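Long-range contact in T cell receptor gamma chain (Monodelphis domestica, PDB 7L15), which forms the gamma chain of a marsupial gamma mu T cell receptor and probably takes part in antigen recognition at the T cell surface: residues I11-A17 with T111-E117. Numbering follows the deposited sequence.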
# COMPACT_ATOMS: atom_id res chain seq x y z
N ILE B 11 -9.06 -4.46 7.85
CA ILE B 11 -7.92 -3.64 7.45
C ILE B 11 -7.78 -2.41 8.33
O ILE B 11 -6.71 -1.80 8.37
CB ILE B 11 -8.05 -3.25 5.97
CG1 ILE B 11 -9.28 -2.37 5.77
CG2 ILE B 11 -8.22 -4.48 5.13
CD1 ILE B 11 -9.40 -1.84 4.35
N SER B 12 -8.82 -2.02 9.06
CA SER B 12 -8.71 -0.89 9.97
C SER B 12 -9.65 -1.10 11.14
O SER B 12 -10.60 -1.89 11.08
CB SER B 12 -9.02 0.43 9.26
OG SER B 12 -10.37 0.46 8.82
N ILE B 13 -9.35 -0.40 12.23
CA ILE B 13 -10.18 -0.34 13.43
C ILE B 13 -10.24 1.12 13.87
O ILE B 13 -9.20 1.74 14.11
CB ILE B 13 -9.61 -1.23 14.56
CG1 ILE B 13 -9.42 -2.66 14.09
CG2 ILE B 13 -10.52 -1.20 15.80
CD1 ILE B 13 -8.87 -3.60 15.15
N THR B 14 -11.45 1.67 13.94
CA THR B 14 -11.65 3.05 14.34
C THR B 14 -12.26 3.09 15.74
O THR B 14 -13.19 2.33 16.04
CB THR B 14 -12.56 3.81 13.36
OG1 THR B 14 -12.02 3.72 12.04
CG2 THR B 14 -12.64 5.29 13.73
N ARG B 15 -11.73 3.96 16.58
CA ARG B 15 -12.18 4.02 17.97
C ARG B 15 -12.15 5.45 18.45
O ARG B 15 -11.45 6.30 17.88
CB ARG B 15 -11.29 3.15 18.88
CG ARG B 15 -11.35 1.66 18.59
CD ARG B 15 -12.66 1.06 19.12
NE ARG B 15 -12.71 -0.38 18.89
CZ ARG B 15 -13.35 -0.95 17.88
NH1 ARG B 15 -14.02 -0.20 17.01
NH2 ARG B 15 -13.33 -2.27 17.74
N ASN B 16 -12.89 5.71 19.52
CA ASN B 16 -12.72 6.92 20.31
C ASN B 16 -11.80 6.63 21.48
O ASN B 16 -11.46 5.47 21.76
CB ASN B 16 -14.08 7.44 20.80
CG ASN B 16 -14.94 7.96 19.66
OD1 ASN B 16 -16.03 7.44 19.38
ND2 ASN B 16 -14.46 9.01 18.99
N ALA B 17 -11.37 7.69 22.17
CA ALA B 17 -10.44 7.53 23.27
C ALA B 17 -11.05 6.68 24.38
O ALA B 17 -12.27 6.58 24.52
CB ALA B 17 -10.03 8.89 23.84
N THR B 111 -2.90 -3.84 10.15
CA THR B 111 -4.20 -3.23 10.36
C THR B 111 -4.00 -1.81 10.88
O THR B 111 -3.15 -1.58 11.75
CB THR B 111 -5.04 -4.04 11.34
OG1 THR B 111 -5.33 -5.33 10.77
CG2 THR B 111 -6.36 -3.36 11.60
N ARG B 112 -4.75 -0.86 10.35
CA ARG B 112 -4.59 0.53 10.78
C ARG B 112 -5.54 0.82 11.94
O ARG B 112 -6.77 0.73 11.80
CB ARG B 112 -4.82 1.52 9.64
CG ARG B 112 -4.67 2.98 10.11
CD ARG B 112 -4.79 4.00 8.97
NE ARG B 112 -3.57 4.09 8.18
CZ ARG B 112 -2.49 4.79 8.54
NH1 ARG B 112 -2.49 5.45 9.70
NH2 ARG B 112 -1.42 4.82 7.76
N LEU B 113 -4.96 1.17 13.08
CA LEU B 113 -5.72 1.61 14.23
C LEU B 113 -5.90 3.12 14.14
O LEU B 113 -4.92 3.86 14.02
CB LEU B 113 -4.99 1.21 15.51
CG LEU B 113 -5.64 1.60 16.82
CD1 LEU B 113 -7.01 0.92 16.90
CD2 LEU B 113 -4.75 1.21 18.00
N ILE B 114 -7.14 3.58 14.18
CA ILE B 114 -7.44 5.00 14.12
C ILE B 114 -8.16 5.37 15.40
O ILE B 114 -9.26 4.88 15.65
CB ILE B 114 -8.29 5.35 12.89
CG1 ILE B 114 -7.59 4.90 11.61
CG2 ILE B 114 -8.60 6.86 12.89
CD1 ILE B 114 -8.48 4.94 10.39
N VAL B 115 -7.54 6.22 16.20
CA VAL B 115 -8.15 6.72 17.42
C VAL B 115 -8.42 8.19 17.21
O VAL B 115 -7.50 8.96 16.88
CB VAL B 115 -7.27 6.46 18.65
CG1 VAL B 115 -8.07 6.71 19.95
CG2 VAL B 115 -6.74 5.04 18.60
N THR B 116 -9.66 8.60 17.40
CA THR B 116 -10.04 9.99 17.21
C THR B 116 -10.88 10.46 18.39
O THR B 116 -11.58 9.67 19.04
CB THR B 116 -10.79 10.21 15.90
OG1 THR B 116 -11.19 11.58 15.80
CG2 THR B 116 -12.00 9.34 15.83
N GLU B 117 -10.79 11.75 18.67
CA GLU B 117 -11.61 12.34 19.71
C GLU B 117 -12.91 12.92 19.17
O GLU B 117 -13.71 13.43 19.95
CB GLU B 117 -10.82 13.41 20.47
CG GLU B 117 -10.38 12.96 21.86
CD GLU B 117 -9.02 13.53 22.28
OE1 GLU B 117 -8.72 14.69 21.92
OE2 GLU B 117 -8.25 12.81 22.95
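Ile13 and Leu113 meet on the inward face of a parallel strand pair that is a hallmark of the immunoglobulin V fold: strand A' (12-16) runs beside the end of strand G (111-116), the short segment axes only 10° apart. Strand A' is the outermost strand of its sheet within the chain, while strand G is bonded on its far flank to strand 93-101. The backbones are held by alternating bonds, among them Ile114 N to Ile13 O and Arg15 N to Ile114 O, both 2.8 Å.

The face bearing Ile13, Leu113 and Val115, all three buried, is the apolar one and looks into the sandwich. With chi1 at 180° and chi2 near +60°, Leu113 turns CD1 back toward strand A', 4.1 Å from Ile13 CB and close to the Ile13 carbonyl. Ile13 CG1 reaches Thr111 CG2 at 4.0 Å, and Ala21 and Leu23 of the opposing sheet cover this cluster. Arg15 leaves the same face: its chain bends at chi2 and lays the guanidinium flat over Ile13 CG2, while NH1 bonds to Thr14 O and NE to Ser20 O.

The opposite face, with Ser12, Arg112, Thr14 and Ile114, is more polar and opens to solvent on the strand G side, at partly exposed Ile114 and exposed Arg112. Thr14 OG1 lies 4.1 Å from Ile114 CD1, and Arg112 carries its guanidinium away from strand A'. Glu208 of the constant domain accepts bonds from Ser12 OG and, at the outer edge of strand A', from the backbone N of Thr14, so linking the pair to the next domain. Toward Glu117 the amide of Asn16 spans the strands; its ND2, also bonded to Ser118 O, donates to Thr116 O at 3.0 Å from 46° above the carbonyl plane.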